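Probable chitinase (Chromobacterium violaceum, PDB 5JH8) probably binds and hydrolyses chitin, as a family 18 glycoside hydrolase built on a TIM barrel. Local coordinates at residues A[249-252]-A[253-256]; A[86-89]-A[90-93]; A[13-16]-A[17-21]; A[200-203]-A[204-208]; A[279-282]-A[283-286]. All coordinates share one frame; numbering follows the deposited sequence.

From the N terminus the five contacts follow in series; none nests inside or crosses another. Interaction 3 is part of helix 14-20, which links strands 3-8 and 27-35 of the barrel. Interaction 2 turns the chain from helix 78-85 into helix 89-96, and interaction 4 lies in the last turns of helix 193-206, between strands 172-176 and 212-222. Interaction 1 closes a hairpin loop between strands 249-251 and 256-262. Interaction 5 lies in helix 276-289 and touches two others: Lys282 NZ reaches His255 O of interaction 1, and Leu285 meets Leu200 of interaction 4. Interactions 1 and 2 lie farthest apart, centres about 45 Å from each other.

Interaction 1. Residues A[249-252]-A[253-256]; sequences RYDA and GTHS
Tyr250 and His255 meet because their first torsions send both rings to the same side of the hairpin: the tyrosine CG stands opposite its own backbone N (chi1 -166°), while the imidazole CG lies opposite its carbonyl carbon (chi1 -74°). The rings touch rim to rim, planes at 66°, and Tyr250 OH lies 2.6 Å from His255 ND1, in the imidazole plane. The backbone carbonyl O of Ala252 sits over one face of the imidazole, toward the rim. A second group forms around Asp251. Asp251 OD2 takes the hydroxyl proton of Thr254 OG1 at 2.7 Å on the anti lone pair. Asp251 OD1 uses its own anti lone pair for a salt bridge with Arg249 NH1, 2.8 Å away and near the guanidinium plane. A water bonds Gly253 N at 3.0 Å and, weakly, Asp251 OD1. The backbone closes a tight hairpin: Asp251 N bonds Ser256 O at 2.8 Å, and Ser256 N returns to Asp251 O at 3.2 Å. His255 and Ser256 both face Asp251, a G1 beta bulge, and His255 adopts the left-handed backbone conformation characteristic of the first position of such a bulge, where glycine is common. The Tyr250 ring also makes a cation-pi contact with Arg277. Either Tyr250 OH or His255 ND1 could supply the proton of their short bond, so the histidine tautomer is not fixed by it. For Asp251, an arginine on one oxygen and a hydroxyl on the other would probably keep the carboxylate ionised and fix its rotation.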
loop_
_atom_site.group_PDB
_atom_site.type_symbol
_atom_site.label_atom_id
_atom_site.label_comp_id
_atom_site.label_asym_id
_atom_site.label_seq_id
_atom_site.Cartn_x
_atom_site.Cartn_y
_atom_site.Cartn_z
ATOM N N ARG A 249 3.853 2.531 25.332
ATOM C CA ARG A 249 5.072 3.327 25.272
ATOM C C ARG A 249 5.208 3.883 23.864
ATOM O O ARG A 249 5.129 3.135 22.877
ATOM C CB ARG A 249 6.307 2.464 25.573
ATOM C CG ARG A 249 7.676 3.195 25.436
ATOM C CD ARG A 249 8.898 2.324 25.825
ATOM N NE ARG A 249 9.235 1.303 24.827
ATOM C CZ ARG A 249 9.978 1.526 23.742
ATOM N NH1 ARG A 249 10.474 2.736 23.497
ATOM N NH2 ARG A 249 10.225 0.537 22.888
ATOM N N TYR A 250 5.387 5.193 23.762
ATOM C CA TYR A 250 5.676 5.807 22.475
ATOM C C TYR A 250 7.173 5.767 22.229
ATOM O O TYR A 250 7.952 6.336 22.997
ATOM C CB TYR A 250 5.178 7.242 22.424
ATOM C CG TYR A 250 5.141 7.796 21.013
ATOM C CD1 TYR A 250 4.148 7.414 20.120
ATOM C CD2 TYR A 250 6.074 8.729 20.581
ATOM C CE1 TYR A 250 4.085 7.948 18.848
ATOM C CE2 TYR A 250 6.029 9.251 19.297
ATOM C CZ TYR A 250 5.032 8.859 18.427
ATOM O OH TYR A 250 4.939 9.389 17.149
ATOM N N ASP A 251 7.573 5.077 21.180
ATOM C CA ASP A 251 8.973 4.999 20.782
ATOM C C ASP A 251 9.259 6.189 19.875
ATOM O O ASP A 251 8.876 6.209 18.702
ATOM C CB ASP A 251 9.256 3.678 20.084
ATOM C CG ASP A 251 10.746 3.455 19.884
ATOM O OD1 ASP A 251 11.470 3.293 20.896
ATOM O OD2 ASP A 251 11.207 3.471 18.728
ATOM N N ALA A 252 9.923 7.199 20.426
ATOM C CA ALA A 252 10.120 8.434 19.680
ATOM C C ALA A 252 11.057 8.245 18.498
ATOM O O ALA A 252 10.866 8.888 17.462
ATOM C CB ALA A 252 10.653 9.519 20.613
ATOM N N GLY A 253 12.053 7.361 18.620
ATOM C CA GLY A 253 13.010 7.148 17.548
ATOM C C GLY A 253 12.404 6.559 16.295
ATOM O O GLY A 253 12.965 6.726 15.209
ATOM N N THR A 254 11.279 5.864 16.423
ATOM C CA THR A 254 10.606 5.271 15.274
ATOM C C THR A 254 9.182 5.779 15.101
ATOM O O THR A 254 8.455 5.275 14.235
ATOM C CB THR A 254 10.568 3.735 15.385
ATOM O OG1 THR A 254 9.686 3.349 16.447
ATOM C CG2 THR A 254 11.952 3.157 15.606
ATOM N N HIS A 255 8.747 6.726 15.921
ATOM C CA HIS A 255 7.369 7.203 15.921
ATOM C C HIS A 255 6.387 6.044 15.815
ATOM O O HIS A 255 5.561 5.959 14.909
ATOM C CB HIS A 255 7.118 8.273 14.855
ATOM C CG HIS A 255 7.720 9.583 15.211
ATOM N ND1 HIS A 255 7.168 10.405 16.167
ATOM C CD2 HIS A 255 8.872 10.173 14.815
ATOM C CE1 HIS A 255 7.931 11.474 16.304
ATOM N NE2 HIS A 255 8.972 11.357 15.501
ATOM N N SER A 256 6.484 5.138 16.788
ATOM C CA SER A 256 5.644 3.952 16.821
ATOM C C SER A 256 5.217 3.692 18.254
ATOM O O SER A 256 5.951 4.012 19.189
ATOM C CB SER A 256 6.398 2.757 16.231
ATOM O OG SER A 256 6.807 3.020 14.896
HETATM O O HOH W 1 13.264 5.816 20.882
#

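Interaction 2. Residues A[86-89]-A[90-93]; sequences TSAQ and SQAV
Ala92 N bonds Ala88 O at 2.9 Å and nearly straight, with an N-H...O angle of 164°; one residue on, Val93 N bonds Gln89 O, also at 2.9 Å. Ala88 is the N-cap of helix 89-96, and its methyl side chain offers no capping oxygen. Water helps at this helix start instead: one molecule accepts from Ser90 N at 2.9 Å and donates to Ser87 O at 3.0 Å, joining the preceding turn to an N-H of the first helical turn. That turn, Thr86 to Gln89, is type I and is closed by Gln89 N bonding Thr86 O at 3.1 Å. Among the side chains, Val93 leans back along the helix, its CG2 3.3 Å from Gln89 O and 4.2 Å from Gln89 CG. Gln89 holds its CG opposite the backbone N (chi1 -164°) and stays extended beyond it, which carries the amide off the helix. Its NE2 then bonds His125 ND1 and, weakly, Ser85 O. The type I turn joins helix 78-85 to helix 89-96, and helix 120-135 packs against the second, where Gln89 lies on Phe126 and Val129 and Val93 on Ala133.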
loop_
_atom_site.group_PDB
_atom_site.type_symbol
_atom_site.label_atom_id
_atom_site.label_comp_id
_atom_site.label_asym_id
_atom_site.label_seq_id
_atom_site.Cartn_x
_atom_site.Cartn_y
_atom_site.Cartn_z
ATOM N N THR A 86 6.633 -10.516 -20.064
ATOM C CA THR A 86 7.353 -11.035 -21.221
ATOM C C THR A 86 6.363 -11.526 -22.277
ATOM O O THR A 86 5.883 -10.743 -23.104
ATOM C CB THR A 86 8.363 -12.125 -20.813
ATOM O OG1 THR A 86 7.686 -13.225 -20.203
ATOM C CG2 THR A 86 9.399 -11.589 -19.853
ATOM N N SER A 87 6.021 -12.814 -22.226
ATOM C CA SER A 87 5.278 -13.437 -23.318
ATOM C C SER A 87 3.881 -12.862 -23.495
ATOM O O SER A 87 3.369 -12.830 -24.621
ATOM C CB SER A 87 5.207 -14.950 -23.095
ATOM O OG SER A 87 4.647 -15.267 -21.831
ATOM N N ALA A 88 3.238 -12.425 -22.414
ATOM C CA ALA A 88 1.875 -11.911 -22.475
ATOM C C ALA A 88 1.831 -10.397 -22.344
ATOM O O ALA A 88 0.770 -9.832 -22.049
ATOM C CB ALA A 88 0.988 -12.568 -21.417
ATOM N N GLN A 89 2.959 -9.727 -22.590
ATOM C CA GLN A 89 3.001 -8.290 -22.360
ATOM C C GLN A 89 2.014 -7.551 -23.244
ATOM O O GLN A 89 1.325 -6.642 -22.779
ATOM C CB GLN A 89 4.412 -7.758 -22.566
ATOM C CG GLN A 89 4.624 -6.386 -21.984
ATOM C CD GLN A 89 5.953 -5.787 -22.388
ATOM O OE1 GLN A 89 6.061 -5.146 -23.433
ATOM N NE2 GLN A 89 6.980 -6.002 -21.567
ATOM N N SER A 90 1.941 -7.893 -24.530
ATOM C CA SER A 90 1.089 -7.096 -25.409
ATOM C C SER A 90 -0.383 -7.255 -25.037
ATOM O O SER A 90 -1.164 -6.297 -25.115
ATOM C CB SER A 90 1.330 -7.457 -26.876
ATOM O OG SER A 90 1.128 -8.831 -27.096
ATOM N N GLN A 91 -0.782 -8.472 -24.674
ATOM C CA GLN A 91 -2.143 -8.708 -24.219
ATOM C C GLN A 91 -2.412 -7.976 -22.914
ATOM O O GLN A 91 -3.440 -7.311 -22.765
ATOM C CB GLN A 91 -2.359 -10.214 -24.050
ATOM C CG GLN A 91 -2.295 -11.003 -25.338
ATOM C CD GLN A 91 -0.906 -11.494 -25.686
ATOM O OE1 GLN A 91 0.098 -11.053 -25.137
ATOM N NE2 GLN A 91 -0.848 -12.416 -26.624
ATOM N N ALA A 92 -1.496 -8.094 -21.952
ATOM C CA ALA A 92 -1.713 -7.482 -20.650
ATOM C C ALA A 92 -1.835 -5.976 -20.758
ATOM O O ALA A 92 -2.690 -5.385 -20.101
ATOM C CB ALA A 92 -0.569 -7.847 -19.708
ATOM N N VAL A 93 -0.967 -5.333 -21.542
ATOM C CA VAL A 93 -1.000 -3.877 -21.649
ATOM C C VAL A 93 -2.322 -3.436 -22.258
ATOM O O VAL A 93 -3.028 -2.586 -21.711
ATOM C CB VAL A 93 0.201 -3.364 -22.459
ATOM C CG1 VAL A 93 0.016 -1.907 -22.814
ATOM C CG2 VAL A 93 1.485 -3.546 -21.679
HETATM O O HOH W 2 3.404 -10.062 -25.794
#

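Interaction 3. Residues A[13-16]-A[17-21]; sequences GNYA and ALTRY
Four i to i+4 backbone bonds cross the contact in helix 14-20. Ala17 N bonds Gly13 O, the N-cap acceptor, Leu18 N bonds Asn14 O at 2.8 Å, Thr19 N bonds Tyr15 O, and Arg20 N bonds Ala16 O at 2.9 Å. The positive phi of Gly13 would jam a beta carbon against the preceding carbonyl. A hydroxyl adds to this ladder: Thr19 OG1 sits between its own backbone N and carbonyl carbon (chi1 61°), which turns it back toward the carbonyls of the preceding turn. Thr19 OG1 lies 3.2 Å from both Tyr15 O and Ala16 O, either of which could take its single proton. The same torsion puts the methyl CG2 over a face of the Tyr15 ring. This is a CH-pi contact, Thr19 CG2 to the Tyr15 ring centroid 4.0 Å and 29° off the normal, with Tyr15 CE2 the nearest ring atom at 3.6 Å. Apolar packing adds Leu18 CD2, 4.2 Å from Tyr15 CD1. Polar ends reach beyond the helix: Asn14 ND2 bonds Ser9 O, and Arg20 NE makes a salt bridge with Asp304, whose OD1 also receives Tyr21 OH. Helix 14-20 is the helix of the beta-alpha-beta unit of strands 3-8 and 27-35. Leu18 faces these strands through Tyr8 and Val28, while Tyr15, Leu18 and Thr19 all pack on Phe55 of the neighbouring helix 50-58.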
loop_
_atom_site.group_PDB
_atom_site.type_symbol
_atom_site.label_atom_id
_atom_site.label_comp_id
_atom_site.label_asym_id
_atom_site.label_seq_id
_atom_site.Cartn_x
_atom_site.Cartn_y
_atom_site.Cartn_z
ATOM N N GLY A 13 -16.475 -3.631 6.593
ATOM C CA GLY A 13 -16.593 -2.209 6.823
ATOM C C GLY A 13 -15.991 -1.350 5.739
ATOM O O GLY A 13 -15.965 -0.120 5.876
ATOM N N ASN A 14 -15.550 -1.950 4.634
ATOM C CA ASN A 14 -14.895 -1.193 3.580
ATOM C C ASN A 14 -15.800 -0.117 2.994
ATOM O O ASN A 14 -15.375 1.038 2.847
ATOM C CB ASN A 14 -14.318 -2.136 2.511
ATOM C CG ASN A 14 -15.340 -3.092 1.869
ATOM O OD1 ASN A 14 -16.498 -3.195 2.258
ATOM N ND2 ASN A 14 -14.852 -3.843 0.888
ATOM N N TYR A 15 -17.032 -0.480 2.626
ATOM C CA TYR A 15 -17.928 0.459 1.960
ATOM C C TYR A 15 -18.390 1.551 2.919
ATOM O O TYR A 15 -18.500 2.730 2.544
ATOM C CB TYR A 15 -19.117 -0.299 1.328
ATOM C CG TYR A 15 -19.954 0.599 0.448
ATOM C CD1 TYR A 15 -19.600 0.834 -0.863
ATOM C CD2 TYR A 15 -21.066 1.255 0.949
ATOM C CE1 TYR A 15 -20.322 1.717 -1.646
ATOM C CE2 TYR A 15 -21.790 2.135 0.174
ATOM C CZ TYR A 15 -21.404 2.365 -1.123
ATOM O OH TYR A 15 -22.080 3.254 -1.925
ATOM N N ALA A 16 -18.667 1.176 4.164
ATOM C CA ALA A 16 -19.021 2.165 5.166
ATOM C C ALA A 16 -17.911 3.198 5.320
ATOM O O ALA A 16 -18.188 4.394 5.447
ATOM C CB ALA A 16 -19.291 1.478 6.498
ATOM N N ALA A 17 -16.651 2.754 5.313
ATOM C CA ALA A 17 -15.523 3.672 5.438
ATOM C C ALA A 17 -15.316 4.492 4.165
ATOM O O ALA A 17 -15.006 5.685 4.247
ATOM C CB ALA A 17 -14.259 2.894 5.782
ATOM N N LEU A 18 -15.462 3.873 2.995
ATOM C CA LEU A 18 -15.356 4.588 1.723
ATOM C C LEU A 18 -16.288 5.792 1.728
ATOM O O LEU A 18 -15.914 6.907 1.359
ATOM C CB LEU A 18 -15.745 3.639 0.572
ATOM C CG LEU A 18 -15.610 4.217 -0.828
ATOM C CD1 LEU A 18 -14.166 4.228 -1.291
ATOM C CD2 LEU A 18 -16.464 3.410 -1.794
ATOM N N THR A 19 -17.543 5.570 2.130
ATOM C CA THR A 19 -18.504 6.648 2.098
ATOM C C THR A 19 -18.312 7.600 3.270
ATOM O O THR A 19 -18.463 8.811 3.104
ATOM C CB THR A 19 -19.938 6.105 2.005
ATOM O OG1 THR A 19 -20.242 5.288 3.149
ATOM C CG2 THR A 19 -20.160 5.301 0.739
ATOM N N ARG A 20 -17.932 7.102 4.447
ATOM C CA ARG A 20 -17.770 7.992 5.591
ATOM C C ARG A 20 -16.599 8.944 5.393
ATOM O O ARG A 20 -16.658 10.100 5.821
ATOM C CB ARG A 20 -17.566 7.191 6.878
ATOM C CG ARG A 20 -17.589 8.048 8.123
ATOM C CD ARG A 20 -17.519 7.207 9.392
ATOM N NE ARG A 20 -17.521 8.022 10.603
ATOM C CZ ARG A 20 -18.617 8.433 11.226
ATOM N NH1 ARG A 20 -19.817 8.119 10.767
ATOM N NH2 ARG A 20 -18.506 9.148 12.335
ATOM N N TYR A 21 -15.526 8.482 4.748
ATOM C CA TYR A 21 -14.263 9.212 4.730
ATOM C C TYR A 21 -13.973 9.874 3.386
ATOM O O TYR A 21 -12.850 10.319 3.140
ATOM C CB TYR A 21 -13.117 8.315 5.220
ATOM C CG TYR A 21 -13.348 7.862 6.640
ATOM C CD1 TYR A 21 -13.537 8.795 7.656
ATOM C CD2 TYR A 21 -13.391 6.514 6.981
ATOM C CE1 TYR A 21 -13.779 8.409 8.946
ATOM C CE2 TYR A 21 -13.613 6.108 8.271
ATOM C CZ TYR A 21 -13.812 7.062 9.250
ATOM O OH TYR A 21 -14.025 6.624 10.533
#

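Interaction 4. Residues A[200-203]-A[204-208]; sequences LDYA and VERVP. With EDO (1,2-ethanediol), chain C.
The guanidinium of Arg206 lies flat over one face of the Tyr202 ring, planes 17° apart and centres 3.8 Å apart. Tyr202 CE1 sits over the middle of the guanidinium, 3.2 Å from Arg206 CZ, and the methylene CD adds a CH-pi contact on the same ring face. At the guanidinium edge, in its plane, O1 of an ethanediol, probably from the crystallisation liquor, takes bonds from Arg206 NE at 2.9 Å and from Arg206 NH2 at 3.1 Å. Arg206 NH1 turns the other way, to Tyr202 O at 3.0 Å, arriving on a carbonyl lone pair. That oxygen is left to the side chain here, since Arg206 N bonds Ala203 O instead, at 3.0 Å and from above its carbonyl plane. In the crystal, the stack and the NH1 bond to Tyr202 O, with the ethanediol at the other edge, fix the group's rotation. Glu153 OE2 accepts from Tyr202 OH and also bonds the ethanediol. In this part of helix 193-206, Tyr202 and Ala203 pack on Leu163 of helix 163-169, while Leu200, Ala203 and Val207 lie on Ile212 of strand 212-222. Leu200 and Val204 complete the seam with Tyr289 of helix 276-289.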
loop_
_atom_site.group_PDB
_atom_site.type_symbol
_atom_site.label_atom_id
_atom_site.label_comp_id
_atom_site.label_asym_id
_atom_site.label_seq_id
_atom_site.Cartn_x
_atom_site.Cartn_y
_atom_site.Cartn_z
ATOM N N LEU A 200 12.360 6.657 1.903
ATOM C CA LEU A 200 11.994 7.828 1.110
ATOM C C LEU A 200 13.224 8.553 0.584
ATOM O O LEU A 200 13.222 9.019 -0.558
ATOM C CB LEU A 200 11.106 8.755 1.927
ATOM C CG LEU A 200 9.695 8.215 2.204
ATOM C CD1 LEU A 200 8.983 9.155 3.158
ATOM C CD2 LEU A 200 8.887 8.053 0.935
ATOM N N ASP A 201 14.295 8.640 1.380
ATOM C CA ASP A 201 15.541 9.222 0.881
ATOM C C ASP A 201 15.992 8.471 -0.362
ATOM O O ASP A 201 16.417 9.064 -1.360
ATOM C CB ASP A 201 16.647 9.086 1.937
ATOM C CG ASP A 201 16.484 9.997 3.137
ATOM O OD1 ASP A 201 15.619 10.872 3.130
ATOM O OD2 ASP A 201 17.285 9.850 4.083
ATOM N N TYR A 202 15.957 7.143 -0.290
ATOM C CA TYR A 202 16.366 6.303 -1.402
ATOM C C TYR A 202 15.479 6.556 -2.613
ATOM O O TYR A 202 15.963 6.708 -3.740
ATOM C CB TYR A 202 16.292 4.840 -0.945
ATOM C CG TYR A 202 16.567 3.804 -2.010
ATOM C CD1 TYR A 202 17.853 3.405 -2.302
ATOM C CD2 TYR A 202 15.529 3.220 -2.718
ATOM C CE1 TYR A 202 18.092 2.473 -3.280
ATOM C CE2 TYR A 202 15.758 2.288 -3.707
ATOM C CZ TYR A 202 17.039 1.909 -3.971
ATOM O OH TYR A 202 17.259 0.983 -4.962
ATOM N N ALA A 203 14.162 6.612 -2.389
ATOM C CA ALA A 203 13.208 6.782 -3.482
ATOM C C ALA A 203 13.366 8.134 -4.167
ATOM O O ALA A 203 13.381 8.191 -5.398
ATOM C CB ALA A 203 11.783 6.597 -2.968
ATOM N N VAL A 204 13.467 9.228 -3.396
ATOM C CA VAL A 204 13.454 10.562 -4.007
ATOM C C VAL A 204 14.779 10.900 -4.671
ATOM O O VAL A 204 14.836 11.805 -5.515
ATOM C CB VAL A 204 12.987 11.688 -3.065
ATOM C CG1 VAL A 204 11.621 11.378 -2.464
ATOM C CG2 VAL A 204 13.997 11.952 -1.976
ATOM N N GLU A 205 15.852 10.195 -4.330
ATOM C CA GLU A 205 17.071 10.340 -5.104
ATOM C C GLU A 205 16.895 9.778 -6.509
ATOM O O GLU A 205 17.518 10.264 -7.462
ATOM C CB GLU A 205 18.213 9.611 -4.394
ATOM C CG GLU A 205 19.535 9.700 -5.134
ATOM C CD GLU A 205 20.678 9.076 -4.349
ATOM O OE1 GLU A 205 20.745 9.283 -3.124
ATOM O OE2 GLU A 205 21.524 8.376 -4.951
ATOM N N ARG A 206 16.044 8.760 -6.653
ATOM C CA ARG A 206 15.906 7.994 -7.877
ATOM C C ARG A 206 14.685 8.359 -8.697
ATOM O O ARG A 206 14.652 8.051 -9.900
ATOM C CB ARG A 206 15.871 6.501 -7.527
ATOM C CG ARG A 206 17.255 5.988 -7.140
ATOM C CD ARG A 206 17.242 4.727 -6.300
ATOM N NE ARG A 206 18.602 4.351 -5.919
ATOM C CZ ARG A 206 19.292 4.907 -4.930
ATOM N NH1 ARG A 206 18.765 5.869 -4.189
ATOM N NH2 ARG A 206 20.526 4.483 -4.680
ATOM N N VAL A 207 13.717 9.032 -8.084
ATOM C CA VAL A 207 12.407 9.315 -8.653
ATOM C C VAL A 207 12.038 10.734 -8.255
ATOM O O VAL A 207 12.242 11.104 -7.098
ATOM C CB VAL A 207 11.349 8.346 -8.108
ATOM C CG1 VAL A 207 10.008 8.633 -8.748
ATOM C CG2 VAL A 207 11.774 6.927 -8.361
ATOM N N PRO A 208 11.477 11.556 -9.142
ATOM C CA PRO A 208 11.024 12.875 -8.700
ATOM C C PRO A 208 10.070 12.717 -7.527
ATOM O O PRO A 208 9.141 11.910 -7.566
ATOM C CB PRO A 208 10.315 13.435 -9.935
ATOM C CG PRO A 208 10.939 12.718 -11.079
ATOM C CD PRO A 208 11.200 11.334 -10.569
HETATM C C1 EDO C . 20.768 1.523 -8.030
HETATM O O1 EDO C . 20.384 2.238 -6.848
HETATM C C2 EDO C . 20.069 2.115 -9.247
HETATM O O2 EDO C . 19.087 3.064 -8.822
#

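Interaction 5. Residues A[279-282]-A[283-286]; sequences VALK and ASLV
Helix 276-289, one of the outer helices of the TIM barrel, contains a turn where the Ser284 hydroxyl bonds back to the carbonyl of Leu281, three residues earlier. Ser284 OG donates to Leu281 O at 2.7 Å. The hydroxyl can do this because it stands between its backbone N and carbonyl carbon (chi1 82°). Leu281 CD2 lies 3.8 Å from Ser284 OG. Leu281 O thus has a strong hydroxyl partner, and the regular helix bond to it, from Leu285 N, is weak at 3.3 Å. Upstream the pattern is normal alpha: Ala283 N bonds Val279 O at 2.9 Å and Ser284 N bonds Ala280 O at 2.8 Å. Downstream it tightens toward 3-10 spacing. Leu285 N also bonds Lys282 O, from above the carbonyl plane, and Val286 N bonds Ala283 O at 3.1 Å. Lys282 O, 4.4 Å from Val286 N, takes not only Leu285 N but also Asn214 ND2 of the barrel strand 212-222. That strand also takes the inner side of the helix, where Val279, Lys282 and Ala283 all touch Ile216. Lys282 runs extended beyond CG to a polar end well supplied with acceptors: NZ makes a salt bridge with Glu274 and hydrogen bonds with Ala191 O and His255 O. Such a setting would probably hold the amine charged although the residue is buried. Leu281 packs on His255 and on Ser193 of helix 193-206, and Leu285 lies on Met196 and Glu197 of that helix.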
loop_
_atom_site.group_PDB
_atom_site.type_symbol
_atom_site.label_atom_id
_atom_site.label_comp_id
_atom_site.label_asym_id
_atom_site.label_seq_id
_atom_site.Cartn_x
_atom_site.Cartn_y
_atom_site.Cartn_z
ATOM N N VAL A 279 0.749 8.817 12.998
ATOM C CA VAL A 279 0.125 8.972 11.690
ATOM C C VAL A 279 0.326 10.391 11.166
ATOM O O VAL A 279 0.651 10.590 9.991
ATOM C CB VAL A 279 -1.357 8.550 11.744
ATOM C CG1 VAL A 279 -2.099 8.993 10.474
ATOM C CG2 VAL A 279 -1.439 7.050 11.936
ATOM N N ALA A 280 0.114 11.399 12.018
ATOM C CA ALA A 280 0.323 12.775 11.585
ATOM C C ALA A 280 1.773 13.002 11.186
ATOM O O ALA A 280 2.044 13.629 10.161
ATOM C CB ALA A 280 -0.100 13.759 12.679
ATOM N N LEU A 281 2.721 12.466 11.964
ATOM C CA LEU A 281 4.133 12.615 11.618
ATOM C C LEU A 281 4.401 12.009 10.243
ATOM O O LEU A 281 5.049 12.622 9.382
ATOM C CB LEU A 281 5.013 11.979 12.709
ATOM C CG LEU A 281 6.542 12.057 12.586
ATOM C CD1 LEU A 281 7.106 11.045 11.630
ATOM C CD2 LEU A 281 7.001 13.447 12.188
ATOM N N LYS A 282 3.918 10.790 10.025
ATOM C CA LYS A 282 4.192 10.108 8.760
ATOM C C LYS A 282 3.509 10.811 7.586
ATOM O O LYS A 282 4.099 10.895 6.505
ATOM C CB LYS A 282 3.858 8.628 8.897
ATOM C CG LYS A 282 4.843 7.978 9.874
ATOM C CD LYS A 282 4.389 6.671 10.513
ATOM C CE LYS A 282 5.321 6.359 11.689
ATOM N NZ LYS A 282 4.972 5.081 12.354
ATOM N N ALA A 283 2.316 11.376 7.792
ATOM C CA ALA A 283 1.679 12.166 6.743
ATOM C C ALA A 283 2.428 13.467 6.481
ATOM O O ALA A 283 2.479 13.951 5.339
ATOM C CB ALA A 283 0.217 12.406 7.094
ATOM N N SER A 284 3.023 14.049 7.528
ATOM C CA SER A 284 3.759 15.301 7.369
ATOM C C SER A 284 4.991 15.125 6.503
ATOM O O SER A 284 5.540 16.117 6.011
ATOM C CB SER A 284 4.154 15.863 8.737
ATOM O OG SER A 284 5.323 15.265 9.275
ATOM N N LEU A 285 5.460 13.890 6.336
ATOM C CA LEU A 285 6.597 13.650 5.452
ATOM C C LEU A 285 6.285 14.014 4.006
ATOM O O LEU A 285 7.219 14.243 3.237
ATOM C CB LEU A 285 7.098 12.210 5.554
ATOM C CG LEU A 285 7.602 11.833 6.945
ATOM C CD1 LEU A 285 8.089 10.401 6.940
ATOM C CD2 LEU A 285 8.692 12.738 7.472
ATOM N N VAL A 286 5.010 14.073 3.619
ATOM C CA VAL A 286 4.664 14.574 2.290
ATOM C C VAL A 286 5.258 15.963 2.093
ATOM O O VAL A 286 5.903 16.239 1.083
ATOM C CB VAL A 286 3.143 14.586 2.116
ATOM C CG1 VAL A 286 2.750 15.330 0.833
ATOM C CG2 VAL A 286 2.596 13.163 2.097
#